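Local coordinates for protein exocyst complex component EXO70 (PDB 2B1E) that serves as a subunit of the exocyst, the complex that tethers secretory vesicles to sites of exocytosis, and plays a role in assembling that complex, at residues V314-M317 against S318-K322; N346-E349 against K350-T353; L379-N382 against L383-A387; L421-V424 against E425-V428; G441-R444 against L445-K449. All blocks are in the same frame, centred on the assembly; numbering follows the deposited sequence.

Contact 1: residues V314-M317 against S318-K322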
loop_
_atom_site.group_PDB
_atom_site.type_symbol
_atom_site.label_atom_id
_atom_site.label_comp_id
_atom_site.label_asym_id
_atom_site.label_seq_id
_atom_site.Cartn_x
_atom_site.Cartn_y
_atom_site.Cartn_z
ATOM N N VAL A 314 7.775 4.231 -21.368
ATOM C CA VAL A 314 7.385 5.487 -20.738
ATOM C C VAL A 314 6.299 5.207 -19.699
ATOM O O VAL A 314 6.411 5.626 -18.554
ATOM C CB VAL A 314 6.836 6.502 -21.774
ATOM C CG1 VAL A 314 6.463 7.806 -21.077
ATOM C CG2 VAL A 314 7.878 6.770 -22.848
ATOM N N ASP A 315 5.263 4.477 -20.099
ATOM C CA ASP A 315 4.161 4.153 -19.198
ATOM C C ASP A 315 4.602 3.328 -17.996
ATOM O O ASP A 315 4.237 3.628 -16.857
ATOM C CB ASP A 315 3.071 3.383 -19.947
ATOM C CG ASP A 315 1.833 3.135 -19.092
ATOM O OD1 ASP A 315 1.041 4.085 -18.905
ATOM O OD2 ASP A 315 1.656 1.996 -18.602
ATOM N N THR A 316 5.377 2.279 -18.253
ATOM C CA THR A 316 5.843 1.407 -17.182
ATOM C C THR A 316 6.626 2.145 -16.096
ATOM O O THR A 316 6.428 1.889 -14.909
ATOM C CB THR A 316 6.717 0.253 -17.737
ATOM O OG1 THR A 316 5.939 -0.541 -18.639
ATOM C CG2 THR A 316 7.207 -0.643 -16.607
ATOM N N MET A 317 7.509 3.057 -16.486
ATOM C CA MET A 317 8.293 3.775 -15.487
ATOM C C MET A 317 7.464 4.816 -14.737
ATOM O O MET A 317 7.655 5.018 -13.537
ATOM C CB MET A 317 9.522 4.416 -16.130
ATOM C CG MET A 317 10.522 3.393 -16.668
ATOM S SD MET A 317 10.914 2.049 -15.514
ATOM C CE MET A 317 9.864 0.826 -16.042
ATOM N N SER A 318 6.534 5.465 -15.430
ATOM C CA SER A 318 5.681 6.448 -14.776
ATOM C C SER A 318 4.927 5.704 -13.675
ATOM O O SER A 318 4.808 6.183 -12.547
ATOM C CB SER A 318 4.686 7.043 -15.774
ATOM O OG SER A 318 3.873 8.029 -15.157
ATOM N N ARG A 319 4.436 4.519 -14.018
ATOM C CA ARG A 319 3.698 3.682 -13.079
ATOM C C ARG A 319 4.560 3.330 -11.869
ATOM O O ARG A 319 4.139 3.508 -10.723
ATOM C CB ARG A 319 3.221 2.407 -13.785
ATOM C CG ARG A 319 2.560 1.376 -12.880
ATOM C CD ARG A 319 1.291 1.901 -12.217
ATOM N NE ARG A 319 0.272 2.310 -13.181
ATOM C CZ ARG A 319 -0.945 2.725 -12.843
ATOM N NH1 ARG A 319 -1.297 2.782 -11.567
ATOM N NH2 ARG A 319 -1.813 3.090 -13.779
ATOM N N LEU A 320 5.764 2.821 -12.122
ATOM C CA LEU A 320 6.675 2.467 -11.038
ATOM C C LEU A 320 7.035 3.731 -10.257
ATOM O O LEU A 320 7.230 3.691 -9.037
ATOM C CB LEU A 320 7.946 1.810 -11.596
ATOM C CG LEU A 320 7.781 0.429 -12.239
ATOM C CD1 LEU A 320 9.124 -0.068 -12.753
ATOM C CD2 LEU A 320 7.206 -0.547 -11.218
ATOM N N ARG A 321 7.108 4.848 -10.975
ATOM C CA ARG A 321 7.435 6.144 -10.390
ATOM C C ARG A 321 6.369 6.542 -9.377
ATOM O O ARG A 321 6.667 7.163 -8.359
ATOM C CB ARG A 321 7.519 7.208 -11.490
ATOM C CG ARG A 321 7.961 8.595 -11.017
ATOM C CD ARG A 321 9.372 8.558 -10.460
ATOM N NE ARG A 321 10.028 9.864 -10.495
ATOM C CZ ARG A 321 9.840 10.838 -9.608
ATOM N NH1 ARG A 321 9.006 10.674 -8.585
ATOM N NH2 ARG A 321 10.491 11.985 -9.750
ATOM N N LYS A 322 5.123 6.180 -9.663
ATOM C CA LYS A 322 4.023 6.503 -8.766
ATOM C C LYS A 322 4.035 5.538 -7.584
ATOM O O LYS A 322 3.732 5.921 -6.452
ATOM C CB LYS A 322 2.690 6.421 -9.512
ATOM C CG LYS A 322 2.621 7.304 -10.754
ATOM C CD LYS A 322 1.254 7.239 -11.421
ATOM C CE LYS A 322 1.276 7.893 -12.795
ATOM N NZ LYS A 322 1.765 9.300 -12.751
#
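Met317 and Leu320 touch one turn apart on helix 311-323, one of the helices that make up the long helical rod of Exo70. The two side chains lie side by side and point the same way, into the packed interior.

Met317 can be followed from its base. CB sits against the next peptide, 3.2 Å from Ser318 N, and also touches Ile427 of helix 410-429. With chi1 at -66°, CG stays beside the backbone N and opposite the carbonyl carbon. It runs out between Val424 and Ile427. The chain then bends at chi2 and again at chi3 (97°), which turns the tip in toward its own helix. SD lies 3.9 Å from Leu320 CD1, with Val424 close by. The terminal CE comes to 3.5 Å from the same Leu320 CD1, tighter than usual for two carbons. CE also rests on Leu379 of helix 364-391. The thioether thus lies where helices 311-323, 364-391 and 410-429 meet.

Leu320 leans back over the preceding turn, with CG 3.3 Å from Thr316 O. That oxygen also accepts the amide of Leu320, at 3.0 Å from N, in a nearly straight bond (164°).

Away from this face most side chains are polar. Asp315 and Arg319 are one turn apart, but their charged ends do not meet. Asp315 OD2 instead forms a salt bridge with Arg292 of helix 268-299. Lys322 reaches back over Ser318, and its NZ makes a weak hydrogen bond to Ser318 OG at 3.4 Å.

Contact 2: residues N346-E349 against K350-T353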
loop_
_atom_site.group_PDB
_atom_site.type_symbol
_atom_site.label_atom_id
_atom_site.label_comp_id
_atom_site.label_asym_id
_atom_site.label_seq_id
_atom_site.Cartn_x
_atom_site.Cartn_y
_atom_site.Cartn_z
ATOM N N ASN A 346 2.982 -19.623 -15.362
ATOM C CA ASN A 346 4.189 -20.419 -15.571
ATOM C C ASN A 346 5.380 -19.610 -16.069
ATOM O O ASN A 346 5.959 -19.915 -17.112
ATOM C CB ASN A 346 3.899 -21.569 -16.538
ATOM C CG ASN A 346 2.957 -22.600 -15.946
ATOM O OD1 ASN A 346 1.802 -22.300 -15.634
ATOM N ND2 ASN A 346 3.450 -23.824 -15.780
ATOM N N TYR A 347 5.747 -18.584 -15.307
ATOM C CA TYR A 347 6.872 -17.724 -15.651
ATOM C C TYR A 347 8.108 -18.581 -15.893
ATOM O O TYR A 347 8.198 -19.701 -15.389
ATOM C CB TYR A 347 7.128 -16.724 -14.517
ATOM C CG TYR A 347 7.560 -17.357 -13.212
ATOM C CD1 TYR A 347 8.897 -17.692 -12.983
ATOM C CD2 TYR A 347 6.631 -17.636 -12.208
ATOM C CE1 TYR A 347 9.298 -18.287 -11.789
ATOM C CE2 TYR A 347 7.021 -18.234 -11.009
ATOM C CZ TYR A 347 8.356 -18.555 -10.807
ATOM O OH TYR A 347 8.750 -19.143 -9.625
ATOM N N LYS A 348 9.056 -18.056 -16.663
ATOM C CA LYS A 348 10.280 -18.790 -16.974
ATOM C C LYS A 348 11.517 -18.107 -16.391
ATOM O O LYS A 348 11.815 -16.951 -16.706
ATOM C CB LYS A 348 10.416 -18.942 -18.489
ATOM C CG LYS A 348 9.267 -19.719 -19.124
ATOM C CD LYS A 348 9.441 -19.857 -20.627
ATOM C CE LYS A 348 8.324 -20.698 -21.245
ATOM N NZ LYS A 348 8.322 -22.109 -20.754
ATOM N N GLU A 349 12.229 -18.843 -15.542
ATOM C CA GLU A 349 13.430 -18.353 -14.866
ATOM C C GLU A 349 14.432 -17.609 -15.741
ATOM O O GLU A 349 14.858 -16.504 -15.400
ATOM C CB GLU A 349 14.152 -19.514 -14.175
ATOM C CG GLU A 349 13.370 -20.134 -13.033
ATOM C CD GLU A 349 14.025 -21.389 -12.488
ATOM O OE1 GLU A 349 13.504 -21.943 -11.496
ATOM O OE2 GLU A 349 15.053 -21.824 -13.052
ATOM N N LYS A 350 14.812 -18.211 -16.863
ATOM C CA LYS A 350 15.792 -17.589 -17.744
ATOM C C LYS A 350 15.410 -16.171 -18.132
ATOM O O LYS A 350 16.274 -15.381 -18.504
ATOM C CB LYS A 350 16.005 -18.427 -19.010
ATOM C CG LYS A 350 15.018 -18.165 -20.141
ATOM C CD LYS A 350 15.619 -18.602 -21.482
ATOM C CE LYS A 350 14.718 -18.242 -22.661
ATOM N NZ LYS A 350 15.384 -18.491 -23.980
ATOM N N GLU A 351 14.120 -15.855 -18.037
ATOM C CA GLU A 351 13.615 -14.527 -18.383
ATOM C C GLU A 351 13.725 -13.485 -17.272
ATOM O O GLU A 351 13.234 -12.361 -17.418
ATOM C CB GLU A 351 12.158 -14.619 -18.833
ATOM C CG GLU A 351 11.989 -15.064 -20.270
ATOM C CD GLU A 351 10.537 -15.087 -20.708
ATOM O OE1 GLU A 351 9.785 -14.152 -20.357
ATOM O OE2 GLU A 351 10.151 -16.037 -21.417
ATOM N N TYR A 352 14.350 -13.852 -16.158
ATOM C CA TYR A 352 14.509 -12.911 -15.055
ATOM C C TYR A 352 15.964 -12.858 -14.635
ATOM O O TYR A 352 16.731 -13.771 -14.927
ATOM C CB TYR A 352 13.630 -13.304 -13.865
ATOM C CG TYR A 352 12.158 -13.333 -14.200
ATOM C CD1 TYR A 352 11.584 -14.453 -14.794
ATOM C CD2 TYR A 352 11.347 -12.222 -13.967
ATOM C CE1 TYR A 352 10.245 -14.470 -15.150
ATOM C CE2 TYR A 352 10.003 -12.228 -14.320
ATOM C CZ TYR A 352 9.461 -13.358 -14.912
ATOM O OH TYR A 352 8.135 -13.376 -15.273
ATOM N N THR A 353 16.350 -11.781 -13.961
ATOM C CA THR A 353 17.732 -11.643 -13.537
ATOM C C THR A 353 17.937 -11.986 -12.066
ATOM O O THR A 353 18.980 -11.678 -11.488
ATOM C CB THR A 353 18.250 -10.220 -13.819
ATOM O OG1 THR A 353 17.313 -9.258 -13.326
ATOM C CG2 THR A 353 18.443 -10.021 -15.312
HETATM O O HOH W 1 8.140 -15.426 -17.594
#
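Tyr352 folds back over the turn and meets Lys348 and Tyr347 near its start. The stretch belongs to the loop between helices 327-333 and 364-391.

Two backbone hydrogen bonds shape the turn, both spanning three residues as in a 3-10 helix. Glu351 N donates to Lys348 O at 2.9 Å. Tyr352 N donates to Glu349 O at 2.8 Å.

The aromatic packing comes next. With chi1 at -60°, CG of Tyr352 stays beside the backbone N, and the ring is turned back toward Lys348 and Tyr347. Its edge is set against backbone: CD1 is 3.2 Å from Lys348 O, which lies near the ring plane. Tyr352 OH approaches Tyr347 CB at 3.6 Å. The two rings are perpendicular, but their centroids are 6.0 Å apart and the approach is oblique. Arg339 makes a cation-pi contact with Tyr352.

One water joins the polar groups. It accepts from Lys348 N at 2.9 Å, pairs with Tyr352 OH at 3.1 Å, and donates weakly to Glu351 OE1.

Charge plays little part between the two halves. The aliphatic part of Lys348 passes Glu351, with CD 4.0 Å from OE2, but its ammonium lies well away. The chemistry implies a turn held by its own backbone and a shared water, with the Glu351 carboxylate paired through OE2 to Arg385 of helix 364-391.

Contact 3: residues L379-N382 against L383-A387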
loop_
_atom_site.group_PDB
_atom_site.type_symbol
_atom_site.label_atom_id
_atom_site.label_comp_id
_atom_site.label_asym_id
_atom_site.label_seq_id
_atom_site.Cartn_x
_atom_site.Cartn_y
_atom_site.Cartn_z
ATOM N N LEU A 379 9.502 -5.857 -18.658
ATOM C CA LEU A 379 9.480 -4.859 -19.723
ATOM C C LEU A 379 10.516 -5.186 -20.804
ATOM O O LEU A 379 10.208 -5.212 -22.000
ATOM C CB LEU A 379 9.775 -3.469 -19.148
ATOM C CG LEU A 379 9.970 -2.358 -20.184
ATOM C CD1 LEU A 379 8.663 -2.112 -20.963
ATOM C CD2 LEU A 379 10.416 -1.099 -19.472
ATOM N N ALA A 380 11.752 -5.429 -20.378
ATOM C CA ALA A 380 12.827 -5.734 -21.311
ATOM C C ALA A 380 12.559 -6.982 -22.150
ATOM O O ALA A 380 12.641 -6.928 -23.378
ATOM C CB ALA A 380 14.157 -5.880 -20.556
ATOM N N VAL A 381 12.236 -8.098 -21.500
ATOM C CA VAL A 381 11.993 -9.346 -22.221
ATOM C C VAL A 381 10.780 -9.268 -23.154
ATOM O O VAL A 381 10.823 -9.772 -24.273
ATOM C CB VAL A 381 11.820 -10.545 -21.242
ATOM C CG1 VAL A 381 10.531 -10.408 -20.460
ATOM C CG2 VAL A 381 11.838 -11.857 -22.013
ATOM N N ASN A 382 9.698 -8.640 -22.706
ATOM C CA ASN A 382 8.513 -8.515 -23.554
ATOM C C ASN A 382 8.762 -7.589 -24.743
ATOM O O ASN A 382 8.247 -7.823 -25.838
ATOM C CB ASN A 382 7.325 -8.054 -22.724
ATOM C CG ASN A 382 6.657 -9.212 -22.022
ATOM O OD1 ASN A 382 5.798 -9.880 -22.600
ATOM N ND2 ASN A 382 7.070 -9.482 -20.785
ATOM N N LEU A 383 9.553 -6.542 -24.542
ATOM C CA LEU A 383 9.886 -5.680 -25.665
ATOM C C LEU A 383 10.753 -6.510 -26.614
ATOM O O LEU A 383 10.665 -6.361 -27.831
ATOM C CB LEU A 383 10.671 -4.451 -25.220
ATOM C CG LEU A 383 9.874 -3.293 -24.626
ATOM C CD1 LEU A 383 10.823 -2.202 -24.175
ATOM C CD2 LEU A 383 8.880 -2.765 -25.663
ATOM N N GLU A 384 11.593 -7.381 -26.058
ATOM C CA GLU A 384 12.457 -8.224 -26.888
ATOM C C GLU A 384 11.621 -9.222 -27.679
ATOM O O GLU A 384 11.837 -9.420 -28.882
ATOM C CB GLU A 384 13.472 -9.018 -26.052
ATOM C CG GLU A 384 14.631 -9.504 -26.922
ATOM C CD GLU A 384 15.380 -10.708 -26.374
ATOM O OE1 GLU A 384 15.607 -10.798 -25.143
ATOM O OE2 GLU A 384 15.755 -11.564 -27.198
ATOM N N ARG A 385 10.690 -9.875 -26.989
ATOM C CA ARG A 385 9.811 -10.847 -27.625
ATOM C C ARG A 385 9.081 -10.204 -28.804
ATOM O O ARG A 385 9.035 -10.763 -29.899
ATOM C CB ARG A 385 8.793 -11.390 -26.614
ATOM C CG ARG A 385 7.740 -12.300 -27.236
ATOM C CD ARG A 385 6.855 -12.963 -26.191
ATOM N NE ARG A 385 7.571 -13.976 -25.415
ATOM C CZ ARG A 385 8.199 -13.750 -24.263
ATOM N NH1 ARG A 385 8.208 -12.535 -23.727
ATOM N NH2 ARG A 385 8.824 -14.742 -23.642
ATOM N N LYS A 386 8.521 -9.023 -28.578
ATOM C CA LYS A 386 7.810 -8.320 -29.631
ATOM C C LYS A 386 8.737 -7.960 -30.786
ATOM O O LYS A 386 8.362 -8.068 -31.950
ATOM C CB LYS A 386 7.166 -7.050 -29.091
ATOM C CG LYS A 386 6.474 -6.258 -30.187
ATOM C CD LYS A 386 5.922 -4.967 -29.687
ATOM C CE LYS A 386 6.996 -3.924 -29.476
ATOM N NZ LYS A 386 6.350 -2.650 -29.074
ATOM N N ALA A 387 9.952 -7.543 -30.463
ATOM C CA ALA A 387 10.916 -7.185 -31.492
ATOM C C ALA A 387 11.259 -8.406 -32.345
ATOM O O ALA A 387 11.347 -8.307 -33.564
ATOM C CB ALA A 387 12.175 -6.615 -30.858
#
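Arg385 N donates to Val381 O at 2.7 Å, the shortest of four successive backbone bonds that cross this stretch. Lys386 N reaches Asn382 O at 3.0 Å in a nearly straight bond (166°).

Beyond the backbone, the polar side-chain ends bond mainly outside this stretch. Arg385 has CG trans to its backbone N (chi1 174°), and a bend at chi3 turns the guanidinium back along the helix, toward Val381 and Asn382. NH1 stops 3.8 Å from Asn382 OD1, with the amide and guanidinium planes 50° apart, a loose approach. NH2 is the end that forms a salt bridge, to Glu351 in the loop nearby. Asn382 ND2 binds the carbonyl of Thr378, one turn back. Glu384, which is buried, is met by the hydroxyls of Tyr452 and Tyr455 from helix 440-473, by Gln388 NE2 and by Ala400 N. These donors probably offset its charge.

Both halves of the contact lie on helix 364-391, which is packed among helices 268-299, 311-323, 410-429 and 440-473 in the helical rod of Exo70.

The apolar contact is made by Leu379 and Leu383, which lie side by side and point the same way. Leu379 CD1 is 3.9 Å from Leu383 CD1. Leu383 CG also lies 3.3 Å from Leu379 O. The side chains continue into the neighbours: Leu379 on Val424, Leu383 on Thr313 and Ile417. Val381 CG2 comes within 4.1 Å of Arg385 NH1.

Contact 4: residues L421-V424 against E425-V428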
loop_
_atom_site.group_PDB
_atom_site.type_symbol
_atom_site.label_atom_id
_atom_site.label_comp_id
_atom_site.label_asym_id
_atom_site.label_seq_id
_atom_site.Cartn_x
_atom_site.Cartn_y
_atom_site.Cartn_z
ATOM N N LEU A 421 16.110 0.721 -21.838
ATOM C CA LEU A 421 16.668 0.593 -20.498
ATOM C C LEU A 421 17.376 1.880 -20.076
ATOM O O LEU A 421 17.550 2.127 -18.887
ATOM C CB LEU A 421 17.643 -0.581 -20.423
ATOM C CG LEU A 421 17.027 -1.985 -20.426
ATOM C CD1 LEU A 421 18.153 -3.023 -20.514
ATOM C CD2 LEU A 421 16.189 -2.198 -19.164
ATOM N N THR A 422 17.790 2.690 -21.047
ATOM C CA THR A 422 18.457 3.953 -20.745
ATOM C C THR A 422 17.479 4.872 -20.018
ATOM O O THR A 422 17.833 5.499 -19.015
ATOM C CB THR A 422 18.969 4.646 -22.025
ATOM O OG1 THR A 422 20.164 3.996 -22.463
ATOM C CG2 THR A 422 19.268 6.120 -21.759
ATOM N N LEU A 423 16.247 4.950 -20.522
ATOM C CA LEU A 423 15.237 5.775 -19.869
ATOM C C LEU A 423 14.903 5.119 -18.531
ATOM O O LEU A 423 14.719 5.807 -17.525
ATOM C CB LEU A 423 13.968 5.894 -20.721
ATOM C CG LEU A 423 12.819 6.613 -19.996
ATOM C CD1 LEU A 423 13.258 8.020 -19.616
ATOM C CD2 LEU A 423 11.590 6.665 -20.876
ATOM N N VAL A 424 14.844 3.788 -18.509
ATOM C CA VAL A 424 14.546 3.072 -17.268
ATOM C C VAL A 424 15.511 3.464 -16.148
ATOM O O VAL A 424 15.095 3.738 -15.019
ATOM C CB VAL A 424 14.630 1.543 -17.455
ATOM C CG1 VAL A 424 14.613 0.842 -16.094
ATOM C CG2 VAL A 424 13.471 1.065 -18.298
ATOM N N GLU A 425 16.800 3.489 -16.463
ATOM C CA GLU A 425 17.811 3.843 -15.475
ATOM C C GLU A 425 17.761 5.319 -15.066
ATOM O O GLU A 425 18.058 5.665 -13.918
ATOM C CB GLU A 425 19.199 3.487 -16.009
ATOM C CG GLU A 425 20.334 3.881 -15.094
ATOM C CD GLU A 425 21.536 2.981 -15.259
ATOM O OE1 GLU A 425 21.938 2.727 -16.414
ATOM O OE2 GLU A 425 22.078 2.532 -14.227
ATOM N N GLN A 426 17.379 6.180 -16.002
ATOM C CA GLN A 426 17.281 7.607 -15.728
ATOM C C GLN A 426 16.153 7.893 -14.741
ATOM O O GLN A 426 16.308 8.695 -13.813
ATOM C CB GLN A 426 17.036 8.376 -17.031
ATOM C CG GLN A 426 18.152 8.212 -18.049
ATOM C CD GLN A 426 17.892 8.972 -19.329
ATOM O OE1 GLN A 426 16.779 8.965 -19.854
ATOM N NE2 GLN A 426 18.926 9.624 -19.851
ATOM N N ILE A 427 15.020 7.230 -14.940
ATOM C CA ILE A 427 13.865 7.422 -14.070
ATOM C C ILE A 427 14.068 6.794 -12.695
ATOM O O ILE A 427 13.447 7.214 -11.714
ATOM C CB ILE A 427 12.586 6.877 -14.739
ATOM C CG1 ILE A 427 12.190 7.820 -15.878
ATOM C CG2 ILE A 427 11.454 6.742 -13.718
ATOM C CD1 ILE A 427 11.000 7.367 -16.676
ATOM N N VAL A 428 14.940 5.792 -12.620
ATOM C CA VAL A 428 15.236 5.152 -11.346
ATOM C C VAL A 428 16.144 6.091 -10.549
ATOM O O VAL A 428 15.925 6.332 -9.367
ATOM C CB VAL A 428 15.966 3.801 -11.543
ATOM C CG1 VAL A 428 16.618 3.365 -10.238
ATOM C CG2 VAL A 428 14.978 2.736 -12.006
HETATM O O HOH W 2 21.592 3.568 -19.304
#
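Leu423 O accepts the amide of Ile427 at 3.0 Å from N, and Leu421 O that of Glu425 at 2.9 Å from N, both i to i+4 alpha-helical bonds.

Leu423 and Ile427 also meet through their side chains, which cross obliquely. Leu423 CD1 lies 3.8 Å from Ile427 CD1. With chi1 at 173°, CG of Leu423 is swung beside its own carbonyl carbon, toward the next turn, and so reaches Ile427.

The same methyl has a second neighbour. Gln426 crosses Leu423 at about a right angle, and its OE1 stands 3.7 Å from Leu423 CD1. On its other flank the amide brushes Thr422, and Thr422 CG2 lies 4.0 Å from Gln426 NE2.

Glu425 OE1 forms a salt bridge to Lys449 of helix 440-473. A water donates to the same OE1 at 3.0 Å and is weakly bound by Thr422 OG1. The main partner of that hydroxyl is the carbonyl of Leu418.

Val424 packs on Ile376, and Leu421 on Leu448. Apolar residues facing other helices, with polar ones at their flanks, are typical of an amphipathic helix in a helical bundle, here helix 410-429.

Contact 5: residues G441-R444 against L445-K449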
loop_
_atom_site.group_PDB
_atom_site.type_symbol
_atom_site.label_atom_id
_atom_site.label_comp_id
_atom_site.label_asym_id
_atom_site.label_seq_id
_atom_site.Cartn_x
_atom_site.Cartn_y
_atom_site.Cartn_z
ATOM N N GLY A 441 18.788 -4.937 -6.402
ATOM C CA GLY A 441 18.132 -4.345 -7.558
ATOM C C GLY A 441 19.067 -3.787 -8.615
ATOM O O GLY A 441 18.997 -4.164 -9.786
ATOM N N HIS A 442 19.943 -2.876 -8.214
ATOM C CA HIS A 442 20.878 -2.295 -9.167
ATOM C C HIS A 442 21.732 -3.355 -9.847
ATOM O O HIS A 442 21.988 -3.275 -11.042
ATOM C CB HIS A 442 21.769 -1.276 -8.469
ATOM C CG HIS A 442 21.068 0.002 -8.145
ATOM N ND1 HIS A 442 20.609 0.862 -9.118
ATOM C CD2 HIS A 442 20.744 0.567 -6.958
ATOM C CE1 HIS A 442 20.033 1.904 -8.544
ATOM N NE2 HIS A 442 20.101 1.749 -7.234
ATOM N N SER A 443 22.166 -4.355 -9.091
ATOM C CA SER A 443 22.984 -5.410 -9.670
ATOM C C SER A 443 22.180 -6.200 -10.704
ATOM O O SER A 443 22.732 -6.668 -11.701
ATOM C CB SER A 443 23.508 -6.346 -8.579
ATOM O OG SER A 443 22.460 -7.110 -8.015
ATOM N N ARG A 444 20.879 -6.351 -10.477
ATOM C CA ARG A 444 20.043 -7.071 -11.437
ATOM C C ARG A 444 19.913 -6.232 -12.699
ATOM O O ARG A 444 19.959 -6.760 -13.813
ATOM C CB ARG A 444 18.657 -7.354 -10.862
ATOM C CG ARG A 444 18.630 -8.489 -9.849
ATOM C CD ARG A 444 17.220 -8.768 -9.340
ATOM N NE ARG A 444 16.322 -9.188 -10.413
ATOM C CZ ARG A 444 15.068 -9.590 -10.226
ATOM N NH1 ARG A 444 14.553 -9.631 -9.001
ATOM N NH2 ARG A 444 14.324 -9.954 -11.264
ATOM N N LEU A 445 19.753 -4.922 -12.520
ATOM C CA LEU A 445 19.635 -4.010 -13.650
ATOM C C LEU A 445 20.936 -4.009 -14.454
ATOM O O LEU A 445 20.918 -3.868 -15.680
ATOM C CB LEU A 445 19.329 -2.594 -13.162
ATOM C CG LEU A 445 19.180 -1.525 -14.246
ATOM C CD1 LEU A 445 18.067 -1.897 -15.227
ATOM C CD2 LEU A 445 18.879 -0.196 -13.581
ATOM N N GLU A 446 22.067 -4.151 -13.769
ATOM C CA GLU A 446 23.340 -4.190 -14.481
ATOM C C GLU A 446 23.397 -5.493 -15.263
ATOM O O GLU A 446 23.868 -5.523 -16.400
ATOM C CB GLU A 446 24.525 -4.092 -13.516
ATOM C CG GLU A 446 24.733 -2.693 -12.945
ATOM C CD GLU A 446 24.953 -1.638 -14.022
ATOM O OE1 GLU A 446 25.934 -1.750 -14.794
ATOM O OE2 GLU A 446 24.145 -0.693 -14.103
ATOM N N ARG A 447 22.899 -6.568 -14.661
ATOM C CA ARG A 447 22.896 -7.848 -15.347
ATOM C C ARG A 447 22.011 -7.759 -16.585
ATOM O O ARG A 447 22.334 -8.326 -17.623
ATOM C CB ARG A 447 22.413 -8.972 -14.422
ATOM C CG ARG A 447 23.491 -9.497 -13.477
ATOM C CD ARG A 447 23.159 -10.900 -12.973
ATOM N NE ARG A 447 22.161 -10.909 -11.905
ATOM C CZ ARG A 447 22.386 -10.474 -10.668
ATOM N NH1 ARG A 447 23.576 -9.987 -10.336
ATOM N NH2 ARG A 447 21.428 -10.540 -9.752
ATOM N N LEU A 448 20.895 -7.040 -16.473
ATOM C CA LEU A 448 19.984 -6.869 -17.604
ATOM C C LEU A 448 20.692 -6.158 -18.756
ATOM O O LEU A 448 20.621 -6.595 -19.905
ATOM C CB LEU A 448 18.766 -6.030 -17.207
ATOM C CG LEU A 448 17.365 -6.639 -17.319
ATOM C CD1 LEU A 448 16.353 -5.503 -17.380
ATOM C CD2 LEU A 448 17.238 -7.519 -18.556
ATOM N N LYS A 449 21.374 -5.058 -18.439
ATOM C CA LYS A 449 22.071 -4.281 -19.453
ATOM C C LYS A 449 23.199 -5.057 -20.118
ATOM O O LYS A 449 23.414 -4.932 -21.321
ATOM C CB LYS A 449 22.622 -2.988 -18.850
ATOM C CG LYS A 449 21.551 -2.116 -18.196
ATOM C CD LYS A 449 22.077 -0.728 -17.827
ATOM C CE LYS A 449 23.327 -0.802 -16.977
ATOM N NZ LYS A 449 23.824 0.552 -16.593
#
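The N-terminal part of helix 440-473, a long helix of the Exo70 rod, brings Arg444 and Arg447 together one turn apart. Their side chains pass each other at a slant, and their guanidinium planes are only 9° from parallel. Arg444 CG is 3.5 Å from Arg447 NH2.

Arg447 is bent at chi3 (-78°), which folds its guanidinium back over the preceding turn. Ser443 O lies over one face, 3.7 Å above the plane and offset toward the rim, and Arg444 CA lies over the same face. Ser443 O also accepts the amide of Arg447 at 3.0 Å from N. Ser443 OG is 3.9 Å from Arg447 NH1, and its hydrogen bond goes to the carbonyl of Glu440.

The two positive charges stay apart, with Arg444 NE 5.3 Å from Arg447 NH2. Arg444 NH2 forms salt bridges with Asp374 and Asp377, which probably offset the charge of this buried group.

A second pair lies round the helix. Lys449 NZ forms a salt bridge with Glu446 OE2 at 2.8 Å, on the syn side and 23° out of the carboxylate plane. Glu446 CG lies 3.4 Å from His442 O, at the turn before.

Helix 364-391 takes the salt bridges of Arg444 and packs on Leu448. Arg444 NE and Arg447 NH2 hydrogen-bond to Thr353 OG1 and O, respectively, in the loop before that helix. Helix 410-429 packs alongside, with His442 on Val428.

Overall arrangement
The five contacts follow one another along the chain, all within the C-terminal part of Exo70. Contacts 1, 3, 4 and 5 lie on helices 311-323, 364-391, 410-429 and 440-473; contact 2 is in the loop before helix 364-391. Contacts 1 and 4 are nearest, with centres about 10 Å apart. Contacts 1, 3 and 4 share an apolar junction of Met317, Leu379 and Val424. Contact 5 stands about 8 Å from contact 1 at the nearest atoms, yet touches the other three. Salt bridges join contact 2 to contact 3 and contact 4 to contact 5. These four helices and the loop thus pack together in one region of the rod-shaped exocyst subunit.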